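Local structure of phospholipase C-beta (PLC-beta) (Sepia officinalis, 3QR0) at residues L367-W372 / P379-G384; S415-C420 / A501-K506; I468-M473 / A508-E513; M541-E546 / R570-G575. The protein belongs to the phospholipase C-beta family and joins PH, EF-hand-like, TIM-barrel and C2 domains in one chain, with a calcium ion bound in the barrel. All blocks are in the same frame, centred on the assembly; numbering follows the deposited sequence.

Contact 1 of 4, residues L367-W372 / P379-G384; sequences LELDCW and PIITHG. With CA (calcium ion), chain B.
The indole of Trp372 overlaps the backbone of Gly384, its benzene part meeting the glycine through CZ2, 3.4 Å from Gly384 CA. CG stands beside the tryptophan's backbone N (chi1 -61°), which turns the ring back along the partner segment and brings CD1 against Thr382 CG2. The indole N-H is used at the ring edge: Trp372 NE1 gives a bond to a water 3.1 Å away. That water also accepts from Gly384 N and donates to Asp370 OD2 at 2.8 Å, so one molecule ties the indole and the backbone of Gly384 to the metal site.

Asp370 grips the calcium ion with both carboxylate oxygens, while Glu368 binds it through OE2 alone, at 2.4 Å; Asn339 and Glu417 complete the protein ligands. Asp370 OD2 is further hydrogen-bonded to Tyr341, which, with the two metal bonds, probably helps hold the carboxylate in its rotation. Both calcium ligands stand on the first strand of a beta hairpin. Its hydrogen-bonded antiparallel pair, Trp372 with Ile380, is closed by two nearly straight bonds, Trp372 N to Ile380 O and Ile380 N to Trp372 O, each 2.9 Å. Leu369 CB packs on Ile381 CD1 at 4.0 Å. Strand 366-372 lies between strands 380-381 and 412-418 in the mixed sheet, with Leu369, Cys371 and Ile381 packed on Phe393 of helix 393-403 and Cys371 also touching helix 422-436.

Contact 2 of 4, residues S415-C420 / A501-K506; sequences SFENHC and AGTAAK. With CA (calcium ion), chain B.
Glu417 meets Thr503 at the calcium site of the TIM barrel, where strand 412-418 faces the loop after helix 488-501. This loop is consistent with the X-Y linker that lies over the active site in PLC-beta relatives.

The tight part is the glutamate carboxylate. With CG anti to the backbone N (chi1 -167°), the extended chain carries OE1 onto the metal at 2.4 Å and leaves OE2 for two donors. Thr503 OG1 gives a short bond of 2.5 Å to Glu417 OE2 on its syn side; His419 NE2 comes to the anti side of the same oxygen, 2.7 Å away and close to the ring plane. Metal on OE1 and two donors on OE2 together hold the carboxylate plane in one orientation. Ala504 CB packs against Glu417 OE1, and the imidazole edge points CE1 between the carbonyls of Thr503 and Lys506, 3.1 Å from each O. His419 is also stacked on Trp372.

The loose side is the Lys506 side chain, which is exposed and whose end leads away from strand 412-418. The linker nevertheless reaches the metal's second shell: a water bound to calcium donates to Thr503 OG1 at 3.0 Å.

Contact 3 of 4, residues I468-M473 / A508-E513; sequences IKNKKM and AEAAEE
Lys471 sends its ammonium group to the backbone of Ala508, NZ lying 3.1 Å from Ala508 O. The approach is from above the carbonyl plane, 61° out of it, and a bend at chi3 (69°) lays CD and CE alongside the same oxygen. Next along the chain, the methyl group of Ala510 presses on Lys471 O, with CB 3.2 Å from that oxygen. Met473, doubly bent, crosses Glu512 at the start of helix 512-515, its SD 3.8 Å from Glu512 CB.

The second shell sets these groups in place. Asn470 ND2 donates in the carbonyl plane to Lys471 O at 2.8 Å, while Asn470 OD1 is taken by Asn418 of the adjacent strand. A water donates to Ala508 O, giving that carbonyl a second donor. Gln425 of helix 422-436 bonds to both Glu509 O and Ala511 N, which ties the segment to that helix. The contact thus joins the end of strand 466-469 to the run leading into helix 512-515.

Backbone carbonyls do most of the polar work here. Glu509 OE1 stays 4.1 Å from Lys471 NZ, beyond a salt bridge, so the carboxylate probably contributes through its field, and the lysine's direct hold is on a neutral main-chain oxygen.

Contact 4 of 4, residues M541-E546 / R570-G575; sequences MSSMVE and RIYPKG. With GOL (glycerol), chain I.
A parallel beta-alpha-beta unit of the TIM barrel brings strands 540-545 and 569-572 side by side, and a glycerol, probably from the crystallisation liquor, sits where they end. The strands run 17° apart. Their ladder alternates in the usual parallel manner: Arg570 N to Ser542 O, then Met544 N to Arg570 O at 2.8 Å, then Tyr572 N to Met544 O, and last Glu546 N to Tyr572 O.

Tyr572 and Val545 share one side of this sheet. With its CG between the backbone N and the carbonyl carbon (chi1 62°), the phenol ring folds over the neighbouring strand and receives the CA-H of Val545 on its face, a CH-pi contact with CA 3.8 Å from the ring centroid. At the far end of the ring, Tyr572 OH donates to glycerol O1 at 2.6 Å, and that O1 in turn donates to Ser543 O. Val545 N binds glycerol O2 at 2.9 Å.

On the same side, the extended Arg570 passes Ser543, and NH1 comes 3.0 Å from Ser543 OG at the guanidinium edge; NH2 is committed to Glu368. Past the strand ends, Glu546 OE1 accepts from Lys574 N at 3.0 Å and also pairs with Arg577, while Glu546 OE2 reaches Lys574 NZ through a water. Met544 and Ile571, on the reverse side, touch Ala549 of helix 546-555. Strands 522-523 and 595-596 flank the pair in the parallel sheet, and helix 488-501 touches Tyr572 and Lys574.

How the contacts relate
Contacts 1 and 2 share the calcium ion and two of its waters, and their centres lie 8 Å apart. Strand pairing links them through Leu367 O and Ser415 N at 2.7 Å, and the ring stack brings Trp372 CZ2 within 3.3 Å of His419 CD2. Contact 3 stands one strand further along the same sheet, where Phe416 N meets Lys469 O at 2.9 Å. Contact 4 belongs to the parallel sheet but closes on the site: Arg570 NH2 forms a salt bridge of 3.0 Å with Glu368 OE1, and Tyr572 OH packs on Ala504 CB. Contacts 1 and 2 supply three of the four protein ligands; the linker and Arg570 stand in the second shell, and the Asn470 side chain of contact 3 is about 12 Å from the calcium.

Contact 1 of 4, residues L367-W372 / P379-G384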
loop_
_atom_site.group_PDB
_atom_site.type_symbol
_atom_site.label_atom_id
_atom_site.label_comp_id
_atom_site.label_asym_id
_atom_site.label_seq_id
_atom_site.Cartn_x
_atom_site.Cartn_y
_atom_site.Cartn_z
ATOM N N LEU A 367 -0.261 -4.618 -15.832
ATOM C CA LEU A 367 1.179 -4.730 -16.013
ATOM C C LEU A 367 1.531 -4.475 -17.461
ATOM O O LEU A 367 0.670 -4.569 -18.345
ATOM C CB LEU A 367 1.654 -6.138 -15.650
ATOM C CG LEU A 367 1.077 -6.792 -14.399
ATOM C CD1 LEU A 367 1.530 -8.249 -14.331
ATOM C CD2 LEU A 367 1.478 -6.038 -13.146
ATOM N N GLU A 368 2.802 -4.178 -17.709
ATOM C CA GLU A 368 3.281 -3.965 -19.061
ATOM C C GLU A 368 4.401 -4.938 -19.421
ATOM O O GLU A 368 5.304 -5.190 -18.619
ATOM C CB GLU A 368 3.761 -2.532 -19.224
ATOM C CG GLU A 368 4.140 -2.166 -20.656
ATOM C CD GLU A 368 4.355 -0.683 -20.836
ATOM O OE1 GLU A 368 4.288 0.049 -19.828
ATOM O OE2 GLU A 368 4.601 -0.243 -21.980
ATOM N N LEU A 369 4.318 -5.477 -20.632
ATOM C CA LEU A 369 5.316 -6.384 -21.177
ATOM C C LEU A 369 5.729 -5.842 -22.543
ATOM O O LEU A 369 4.917 -5.818 -23.476
ATOM C CB LEU A 369 4.744 -7.803 -21.321
ATOM C CG LEU A 369 4.360 -8.616 -20.069
ATOM C CD1 LEU A 369 3.147 -8.046 -19.328
ATOM C CD2 LEU A 369 4.083 -10.071 -20.446
ATOM N N ASP A 370 6.978 -5.382 -22.641
ATOM C CA ASP A 370 7.554 -4.905 -23.901
ATOM C C ASP A 370 8.252 -6.074 -24.572
ATOM O O ASP A 370 9.353 -6.464 -24.161
ATOM C CB ASP A 370 8.583 -3.791 -23.657
ATOM C CG ASP A 370 7.958 -2.474 -23.246
ATOM O OD1 ASP A 370 6.738 -2.406 -22.981
ATOM O OD2 ASP A 370 8.705 -1.477 -23.163
ATOM N N CYS A 371 7.631 -6.613 -25.620
ATOM C CA CYS A 371 8.101 -7.848 -26.246
ATOM C C CYS A 371 8.927 -7.581 -27.506
ATOM O O CYS A 371 8.496 -6.847 -28.392
ATOM C CB CYS A 371 6.911 -8.750 -26.575
ATOM S SG CYS A 371 5.826 -9.026 -25.155
ATOM N N TRP A 372 10.111 -8.189 -27.568
ATOM C CA TRP A 372 11.025 -8.056 -28.708
ATOM C C TRP A 372 11.527 -9.434 -29.155
ATOM O O TRP A 372 11.502 -10.400 -28.382
ATOM C CB TRP A 372 12.219 -7.160 -28.333
ATOM C CG TRP A 372 11.820 -5.759 -27.939
ATOM C CD1 TRP A 372 11.403 -5.342 -26.710
ATOM C CD2 TRP A 372 11.801 -4.599 -28.784
ATOM N NE1 TRP A 372 11.130 -3.992 -26.733
ATOM C CE2 TRP A 372 11.359 -3.515 -27.997
ATOM C CE3 TRP A 372 12.118 -4.373 -30.129
ATOM C CZ2 TRP A 372 11.215 -2.221 -28.514
ATOM C CZ3 TRP A 372 11.975 -3.086 -30.644
ATOM C CH2 TRP A 372 11.530 -2.027 -29.834
ATOM N N PRO A 379 11.194 -15.152 -27.729
ATOM C CA PRO A 379 10.916 -13.751 -27.418
ATOM C C PRO A 379 11.448 -13.311 -26.063
ATOM O O PRO A 379 11.497 -14.105 -25.120
ATOM C CB PRO A 379 9.380 -13.678 -27.438
ATOM C CG PRO A 379 8.933 -15.060 -27.191
ATOM C CD PRO A 379 9.950 -15.931 -27.849
ATOM N N ILE A 380 11.833 -12.042 -25.988
ATOM C CA ILE A 380 12.377 -11.467 -24.769
ATOM C C ILE A 380 11.594 -10.229 -24.389
ATOM O O ILE A 380 10.828 -9.694 -25.191
ATOM C CB ILE A 380 13.863 -11.082 -24.931
ATOM C CG1 ILE A 380 14.028 -9.998 -26.005
ATOM C CG2 ILE A 380 14.697 -12.319 -25.256
ATOM C CD1 ILE A 380 15.446 -9.540 -26.199
ATOM N N ILE A 381 11.793 -9.791 -23.153
ATOM C CA ILE A 381 11.242 -8.534 -22.658
ATOM C C ILE A 381 12.386 -7.604 -22.288
ATOM O O ILE A 381 13.314 -7.999 -21.578
ATOM C CB ILE A 381 10.330 -8.758 -21.443
ATOM C CG1 ILE A 381 9.043 -9.461 -21.885
ATOM C CG2 ILE A 381 10.003 -7.426 -20.745
ATOM C CD1 ILE A 381 8.112 -9.842 -20.734
ATOM N N THR A 382 12.320 -6.372 -22.785
ATOM C CA THR A 382 13.340 -5.368 -22.514
ATOM C C THR A 382 12.857 -4.004 -22.999
ATOM O O THR A 382 11.818 -3.909 -23.663
ATOM C CB THR A 382 14.691 -5.716 -23.208
ATOM O OG1 THR A 382 15.733 -4.883 -22.684
ATOM C CG2 THR A 382 14.609 -5.535 -24.727
ATOM N N HIS A 383 13.602 -2.954 -22.663
ATOM C CA HIS A 383 13.335 -1.625 -23.206
ATOM C C HIS A 383 14.165 -1.471 -24.476
ATOM O O HIS A 383 15.392 -1.361 -24.421
ATOM C CB HIS A 383 13.667 -0.528 -22.184
ATOM C CG HIS A 383 13.064 0.807 -22.505
ATOM N ND1 HIS A 383 13.381 1.953 -21.807
ATOM C CD2 HIS A 383 12.160 1.179 -23.445
ATOM C CE1 HIS A 383 12.701 2.973 -22.301
ATOM N NE2 HIS A 383 11.952 2.532 -23.298
ATOM N N GLY A 384 13.490 -1.487 -25.622
ATOM C CA GLY A 384 14.163 -1.473 -26.915
ATOM C C GLY A 384 15.052 -0.267 -27.164
ATOM O O GLY A 384 14.743 0.843 -26.730
HETATM CA CA CA B . 6.794 0.139 -22.794
HETATM O O HOH W 1 10.511 -1.269 -25.342
HETATM O O HOH W 2 8.563 1.719 -23.442
HETATM O O HOH W 3 6.196 2.448 -22.298
#

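Contact 2 of 4, residues S415-C420 / A501-K506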
loop_
_atom_site.group_PDB
_atom_site.type_symbol
_atom_site.label_atom_id
_atom_site.label_comp_id
_atom_site.label_asym_id
_atom_site.label_seq_id
_atom_site.Cartn_x
_atom_site.Cartn_y
_atom_site.Cartn_z
ATOM N N SER A 415 -0.684 -5.303 -20.513
ATOM C CA SER A 415 -0.471 -4.366 -21.604
ATOM C C SER A 415 0.756 -4.814 -22.393
ATOM O O SER A 415 1.893 -4.693 -21.918
ATOM C CB SER A 415 -0.290 -2.943 -21.057
ATOM O OG SER A 415 -0.030 -2.017 -22.101
ATOM N N PHE A 416 0.512 -5.362 -23.583
ATOM C CA PHE A 416 1.569 -5.783 -24.491
ATOM C C PHE A 416 1.988 -4.624 -25.393
ATOM O O PHE A 416 1.166 -4.036 -26.089
ATOM C CB PHE A 416 1.109 -6.950 -25.371
ATOM C CG PHE A 416 1.178 -8.296 -24.697
ATOM C CD1 PHE A 416 1.959 -9.312 -25.228
ATOM C CD2 PHE A 416 0.459 -8.550 -23.536
ATOM C CE1 PHE A 416 2.022 -10.566 -24.607
ATOM C CE2 PHE A 416 0.519 -9.791 -22.909
ATOM C CZ PHE A 416 1.299 -10.800 -23.447
ATOM N N GLU A 417 3.271 -4.294 -25.367
ATOM C CA GLU A 417 3.862 -3.447 -26.389
ATOM C C GLU A 417 4.636 -4.415 -27.275
ATOM O O GLU A 417 5.721 -4.873 -26.921
ATOM C CB GLU A 417 4.769 -2.394 -25.769
ATOM C CG GLU A 417 5.162 -1.289 -26.716
ATOM C CD GLU A 417 6.271 -0.422 -26.152
ATOM O OE1 GLU A 417 6.083 0.151 -25.059
ATOM O OE2 GLU A 417 7.330 -0.322 -26.803
ATOM N N ASN A 418 4.043 -4.743 -28.415
ATOM C CA ASN A 418 4.469 -5.881 -29.220
ATOM C C ASN A 418 5.371 -5.467 -30.382
ATOM O O ASN A 418 4.937 -4.758 -31.282
ATOM C CB ASN A 418 3.213 -6.576 -29.743
ATOM C CG ASN A 418 3.456 -7.998 -30.169
ATOM O OD1 ASN A 418 4.580 -8.389 -30.494
ATOM N ND2 ASN A 418 2.385 -8.788 -30.194
ATOM N N HIS A 419 6.626 -5.908 -30.359
ATOM C CA HIS A 419 7.559 -5.625 -31.454
ATOM C C HIS A 419 8.048 -6.893 -32.149
ATOM O O HIS A 419 8.992 -6.845 -32.931
ATOM C CB HIS A 419 8.754 -4.821 -30.939
ATOM C CG HIS A 419 8.365 -3.544 -30.273
ATOM N ND1 HIS A 419 8.185 -2.371 -30.972
ATOM C CD2 HIS A 419 8.088 -3.261 -28.979
ATOM C CE1 HIS A 419 7.825 -1.416 -30.134
ATOM N NE2 HIS A 419 7.760 -1.929 -28.918
ATOM N N CYS A 420 7.398 -8.021 -31.880
ATOM C CA CYS A 420 7.890 -9.309 -32.361
ATOM C C CYS A 420 7.472 -9.610 -33.797
ATOM O O CYS A 420 6.425 -9.164 -34.261
ATOM C CB CYS A 420 7.405 -10.438 -31.451
ATOM S SG CYS A 420 8.245 -10.499 -29.875
ATOM N N ALA A 501 6.194 9.160 -26.591
ATOM C CA ALA A 501 5.750 7.770 -26.419
ATOM C C ALA A 501 6.887 6.753 -26.524
ATOM O O ALA A 501 6.751 5.620 -26.055
ATOM C CB ALA A 501 4.660 7.432 -27.437
ATOM N N GLY A 502 7.997 7.146 -27.147
ATOM C CA GLY A 502 9.177 6.295 -27.220
ATOM C C GLY A 502 8.899 5.063 -28.054
ATOM O O GLY A 502 8.275 5.159 -29.114
ATOM N N THR A 503 9.323 3.899 -27.562
ATOM C CA THR A 503 9.123 2.645 -28.297
ATOM C C THR A 503 7.640 2.286 -28.485
ATOM O O THR A 503 7.297 1.552 -29.403
ATOM C CB THR A 503 9.841 1.450 -27.625
ATOM O OG1 THR A 503 9.290 1.219 -26.324
ATOM C CG2 THR A 503 11.352 1.710 -27.516
ATOM N N ALA A 504 6.766 2.812 -27.630
ATOM C CA ALA A 504 5.328 2.549 -27.740
ATOM C C ALA A 504 4.682 3.214 -28.960
ATOM O O ALA A 504 3.551 2.882 -29.314
ATOM C CB ALA A 504 4.618 2.983 -26.470
ATOM N N ALA A 505 5.388 4.151 -29.589
ATOM C CA ALA A 505 4.872 4.874 -30.760
ATOM C C ALA A 505 4.665 3.987 -31.998
ATOM O O ALA A 505 3.810 4.282 -32.830
ATOM C CB ALA A 505 5.806 6.036 -31.109
ATOM N N LYS A 506 5.462 2.927 -32.125
ATOM C CA LYS A 506 5.411 2.040 -33.291
ATOM C C LYS A 506 5.607 0.584 -32.876
ATOM O O LYS A 506 6.713 0.180 -32.512
ATOM C CB LYS A 506 6.481 2.438 -34.316
ATOM C CG LYS A 506 6.485 1.581 -35.593
ATOM C CD LYS A 506 7.484 2.082 -36.631
ATOM C CE LYS A 506 8.922 2.004 -36.126
ATOM N NZ LYS A 506 9.916 2.171 -37.223
HETATM CA CA CA B . 6.794 0.139 -22.794
HETATM O O HOH W 2 8.563 1.719 -23.442
HETATM O O HOH W 3 6.196 2.448 -22.298
#

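Contact 3 of 4, residues I468-M473 / A508-E513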
loop_
_atom_site.group_PDB
_atom_site.type_symbol
_atom_site.label_atom_id
_atom_site.label_comp_id
_atom_site.label_asym_id
_atom_site.label_seq_id
_atom_site.Cartn_x
_atom_site.Cartn_y
_atom_site.Cartn_z
ATOM N N ILE A 468 -5.735 -9.724 -22.082
ATOM C CA ILE A 468 -4.627 -9.307 -22.924
ATOM C C ILE A 468 -4.994 -8.048 -23.685
ATOM O O ILE A 468 -5.972 -8.036 -24.431
ATOM C CB ILE A 468 -4.245 -10.381 -23.970
ATOM C CG1 ILE A 468 -3.981 -11.731 -23.296
ATOM C CG2 ILE A 468 -3.015 -9.927 -24.759
ATOM C CD1 ILE A 468 -2.885 -11.699 -22.258
ATOM N N LYS A 469 -4.190 -7.006 -23.496
ATOM C CA LYS A 469 -4.299 -5.767 -24.255
ATOM C C LYS A 469 -3.201 -5.768 -25.315
ATOM O O LYS A 469 -2.013 -5.639 -25.004
ATOM C CB LYS A 469 -4.167 -4.557 -23.327
ATOM C CG LYS A 469 -4.008 -3.211 -24.032
ATOM C CD LYS A 469 -3.668 -2.106 -23.041
ATOM C CE LYS A 469 -3.034 -0.901 -23.725
ATOM N NZ LYS A 469 -1.736 -1.224 -24.411
ATOM N N ASN A 470 -3.618 -5.933 -26.566
ATOM C CA ASN A 470 -2.719 -5.984 -27.710
ATOM C C ASN A 470 -3.497 -5.566 -28.945
ATOM O O ASN A 470 -4.718 -5.732 -28.993
ATOM C CB ASN A 470 -2.170 -7.402 -27.885
ATOM C CG ASN A 470 -1.021 -7.476 -28.880
ATOM O OD1 ASN A 470 0.146 -7.421 -28.497
ATOM N ND2 ASN A 470 -1.348 -7.613 -30.163
ATOM N N LYS A 471 -2.797 -5.021 -29.935
ATOM C CA LYS A 471 -3.427 -4.676 -31.205
ATOM C C LYS A 471 -4.140 -5.906 -31.757
ATOM O O LYS A 471 -3.670 -7.034 -31.576
ATOM C CB LYS A 471 -2.390 -4.185 -32.219
ATOM C CG LYS A 471 -1.786 -2.823 -31.893
ATOM C CD LYS A 471 -0.480 -2.582 -32.652
ATOM C CE LYS A 471 -0.699 -2.419 -34.146
ATOM N NZ LYS A 471 0.558 -1.968 -34.832
ATOM N N LYS A 472 -5.290 -5.686 -32.388
ATOM C CA LYS A 472 -5.975 -6.744 -33.119
ATOM C C LYS A 472 -5.589 -6.632 -34.585
ATOM O O LYS A 472 -4.924 -5.671 -34.983
ATOM C CB LYS A 472 -7.493 -6.667 -32.928
ATOM C CG LYS A 472 -7.951 -7.192 -31.566
ATOM C CD LYS A 472 -9.467 -7.366 -31.475
ATOM C CE LYS A 472 -9.942 -8.675 -32.090
ATOM N NZ LYS A 472 -9.593 -9.867 -31.266
ATOM N N MET A 473 -5.989 -7.618 -35.383
ATOM C CA MET A 473 -5.620 -7.649 -36.798
ATOM C C MET A 473 -6.175 -6.443 -37.554
ATOM O O MET A 473 -7.330 -6.050 -37.367
ATOM C CB MET A 473 -6.071 -8.955 -37.458
ATOM C CG MET A 473 -5.232 -10.156 -37.043
ATOM S SD MET A 473 -4.889 -11.277 -38.404
ATOM C CE MET A 473 -3.832 -10.248 -39.429
ATOM N N ALA A 508 4.722 -3.712 -33.900
ATOM C CA ALA A 508 4.544 -4.596 -35.049
ATOM C C ALA A 508 3.054 -4.811 -35.294
ATOM O O ALA A 508 2.234 -4.580 -34.404
ATOM C CB ALA A 508 5.229 -5.927 -34.803
ATOM N N GLU A 509 2.705 -5.253 -36.500
ATOM C CA GLU A 509 1.323 -5.634 -36.802
ATOM C C GLU A 509 1.010 -6.890 -36.003
ATOM O O GLU A 509 1.901 -7.702 -35.738
ATOM C CB GLU A 509 1.117 -5.922 -38.297
ATOM C CG GLU A 509 1.641 -4.857 -39.257
ATOM C CD GLU A 509 1.127 -3.466 -38.950
ATOM O OE1 GLU A 509 -0.069 -3.323 -38.611
ATOM O OE2 GLU A 509 1.926 -2.509 -39.059
ATOM N N ALA A 510 -0.249 -7.052 -35.618
ATOM C CA ALA A 510 -0.646 -8.196 -34.817
ATOM C C ALA A 510 -0.690 -9.449 -35.679
ATOM O O ALA A 510 -1.220 -9.432 -36.792
ATOM C CB ALA A 510 -2.001 -7.950 -34.168
ATOM N N ALA A 511 -0.101 -10.525 -35.169
ATOM C CA ALA A 511 -0.308 -11.851 -35.733
ATOM C C ALA A 511 -1.696 -12.305 -35.296
ATOM O O ALA A 511 -2.234 -11.804 -34.301
ATOM C CB ALA A 511 0.746 -12.815 -35.234
ATOM N N GLU A 512 -2.270 -13.253 -36.031
ATOM C CA GLU A 512 -3.619 -13.731 -35.732
ATOM C C GLU A 512 -3.706 -14.428 -34.367
ATOM O O GLU A 512 -4.719 -14.306 -33.681
ATOM C CB GLU A 512 -4.133 -14.648 -36.852
ATOM C CG GLU A 512 -5.602 -15.050 -36.695
ATOM C CD GLU A 512 -6.302 -15.305 -38.024
ATOM O OE1 GLU A 512 -5.662 -15.821 -38.967
ATOM O OE2 GLU A 512 -7.507 -14.988 -38.123
ATOM N N GLU A 513 -2.648 -15.129 -33.962
ATOM C CA GLU A 513 -2.640 -15.825 -32.664
ATOM C C GLU A 513 -2.670 -14.861 -31.477
ATOM O O GLU A 513 -3.257 -15.178 -30.442
ATOM C CB GLU A 513 -1.427 -16.752 -32.519
ATOM C CG GLU A 513 -1.467 -18.004 -33.385
ATOM C CD GLU A 513 -0.908 -17.794 -34.782
ATOM O OE1 GLU A 513 -0.705 -18.810 -35.483
ATOM O OE2 GLU A 513 -0.672 -16.631 -35.184
HETATM O O HOH W 4 1.040 -6.248 -32.128
#

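Contact 4 of 4, residues M541-E546 / R570-G575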
loop_
_atom_site.group_PDB
_atom_site.type_symbol
_atom_site.label_atom_id
_atom_site.label_comp_id
_atom_site.label_asym_id
_atom_site.label_seq_id
_atom_site.Cartn_x
_atom_site.Cartn_y
_atom_site.Cartn_z
ATOM N N MET A 541 -10.330 0.898 -26.363
ATOM C CA MET A 541 -9.684 1.747 -25.367
ATOM C C MET A 541 -8.458 2.378 -25.985
ATOM O O MET A 541 -8.032 1.998 -27.080
ATOM C CB MET A 541 -9.319 0.939 -24.112
ATOM C CG MET A 541 -8.330 -0.211 -24.318
ATOM S SD MET A 541 -6.588 0.292 -24.307
ATOM C CE MET A 541 -6.368 0.767 -22.596
ATOM N N SER A 542 -7.910 3.364 -25.296
ATOM C CA SER A 542 -6.699 3.999 -25.755
ATOM C C SER A 542 -5.691 4.074 -24.627
ATOM O O SER A 542 -6.044 4.281 -23.462
ATOM C CB SER A 542 -6.998 5.376 -26.346
ATOM O OG SER A 542 -7.522 5.238 -27.667
ATOM N N SER A 543 -4.435 3.848 -24.988
ATOM C CA SER A 543 -3.323 3.951 -24.062
ATOM C C SER A 543 -2.563 5.193 -24.491
ATOM O O SER A 543 -1.991 5.221 -25.576
ATOM C CB SER A 543 -2.446 2.698 -24.141
ATOM O OG SER A 543 -1.440 2.706 -23.135
ATOM N N MET A 544 -2.606 6.228 -23.655
ATOM C CA MET A 544 -2.044 7.528 -23.990
ATOM C C MET A 544 -0.788 7.824 -23.185
ATOM O O MET A 544 -0.790 7.716 -21.953
ATOM C CB MET A 544 -3.057 8.625 -23.677
ATOM C CG MET A 544 -4.407 8.462 -24.324
ATOM S SD MET A 544 -5.421 9.917 -23.988
ATOM C CE MET A 544 -6.977 9.429 -24.739
ATOM N N VAL A 545 0.271 8.247 -23.866
ATOM C CA VAL A 545 1.417 8.825 -23.175
ATOM C C VAL A 545 0.915 10.075 -22.447
ATOM O O VAL A 545 -0.069 10.678 -22.866
ATOM C CB VAL A 545 2.576 9.145 -24.147
ATOM C CG1 VAL A 545 2.231 10.331 -25.069
ATOM C CG2 VAL A 545 3.866 9.403 -23.371
ATOM N N GLU A 546 1.547 10.444 -21.336
ATOM C CA GLU A 546 1.046 11.556 -20.535
ATOM C C GLU A 546 0.885 12.831 -21.359
ATOM O O GLU A 546 -0.056 13.576 -21.145
ATOM C CB GLU A 546 1.919 11.812 -19.296
ATOM C CG GLU A 546 3.284 12.399 -19.559
ATOM C CD GLU A 546 4.081 12.603 -18.275
ATOM O OE1 GLU A 546 4.911 11.733 -17.951
ATOM O OE2 GLU A 546 3.877 13.626 -17.585
ATOM N N ARG A 570 -5.810 4.262 -20.466
ATOM C CA ARG A 570 -4.557 3.995 -19.778
ATOM C C ARG A 570 -3.620 5.173 -20.023
ATOM O O ARG A 570 -3.571 5.712 -21.123
ATOM C CB ARG A 570 -3.933 2.694 -20.287
ATOM C CG ARG A 570 -2.584 2.352 -19.667
ATOM C CD ARG A 570 -2.162 0.925 -20.016
ATOM N NE ARG A 570 -0.870 0.597 -19.418
ATOM C CZ ARG A 570 0.319 0.893 -19.946
ATOM N NH1 ARG A 570 0.419 1.518 -21.115
ATOM N NH2 ARG A 570 1.428 0.545 -19.296
ATOM N N ILE A 571 -2.877 5.559 -18.993
ATOM C CA ILE A 571 -1.911 6.653 -19.082
ATOM C C ILE A 571 -0.548 6.084 -18.731
ATOM O O ILE A 571 -0.454 5.209 -17.873
ATOM C CB ILE A 571 -2.243 7.780 -18.080
ATOM C CG1 ILE A 571 -3.731 8.143 -18.132
ATOM C CG2 ILE A 571 -1.348 9.005 -18.329
ATOM C CD1 ILE A 571 -4.140 8.965 -19.337
ATOM N N TYR A 572 0.509 6.552 -19.392
ATOM C CA TYR A 572 1.862 6.142 -19.011
ATOM C C TYR A 572 2.869 7.283 -19.164
ATOM O O TYR A 572 2.655 8.198 -19.968
ATOM C CB TYR A 572 2.295 4.888 -19.787
ATOM C CG TYR A 572 2.356 5.063 -21.277
ATOM C CD1 TYR A 572 3.542 5.432 -21.898
ATOM C CD2 TYR A 572 1.231 4.849 -22.075
ATOM C CE1 TYR A 572 3.614 5.597 -23.265
ATOM C CE2 TYR A 572 1.294 5.010 -23.457
ATOM C CZ TYR A 572 2.490 5.385 -24.044
ATOM O OH TYR A 572 2.589 5.552 -25.410
ATOM N N PRO A 573 3.964 7.242 -18.379
ATOM C CA PRO A 573 4.895 8.369 -18.374
ATOM C C PRO A 573 5.639 8.569 -19.695
ATOM O O PRO A 573 5.943 7.608 -20.396
ATOM C CB PRO A 573 5.876 8.032 -17.237
ATOM C CG PRO A 573 5.696 6.587 -16.961
ATOM C CD PRO A 573 4.289 6.249 -17.342
ATOM N N LYS A 574 5.906 9.828 -20.021
ATOM C CA LYS A 574 6.674 10.189 -21.213
ATOM C C LYS A 574 8.121 9.689 -21.152
ATOM O O LYS A 574 8.679 9.477 -20.072
ATOM C CB LYS A 574 6.662 11.711 -21.414
ATOM C CG LYS A 574 7.282 12.513 -20.270
ATOM C CD LYS A 574 7.084 14.020 -20.447
ATOM C CE LYS A 574 7.383 14.760 -19.150
ATOM N NZ LYS A 574 7.253 16.238 -19.289
ATOM N N GLY A 575 8.724 9.537 -22.324
ATOM C CA GLY A 575 10.074 9.005 -22.454
ATOM C C GLY A 575 11.191 9.826 -21.823
ATOM O O GLY A 575 12.267 9.284 -21.543
HETATM C C1 GOL I . 0.043 6.011 -27.872
HETATM O O1 GOL I . 0.397 5.241 -26.745
HETATM C C2 GOL I . 0.637 7.414 -27.760
HETATM O O2 GOL I . 0.012 8.149 -26.728
HETATM C C3 GOL I . 0.455 8.156 -29.079
HETATM O O3 GOL I . 1.517 9.068 -29.226
HETATM O O HOH W 5 4.399 16.076 -18.646
#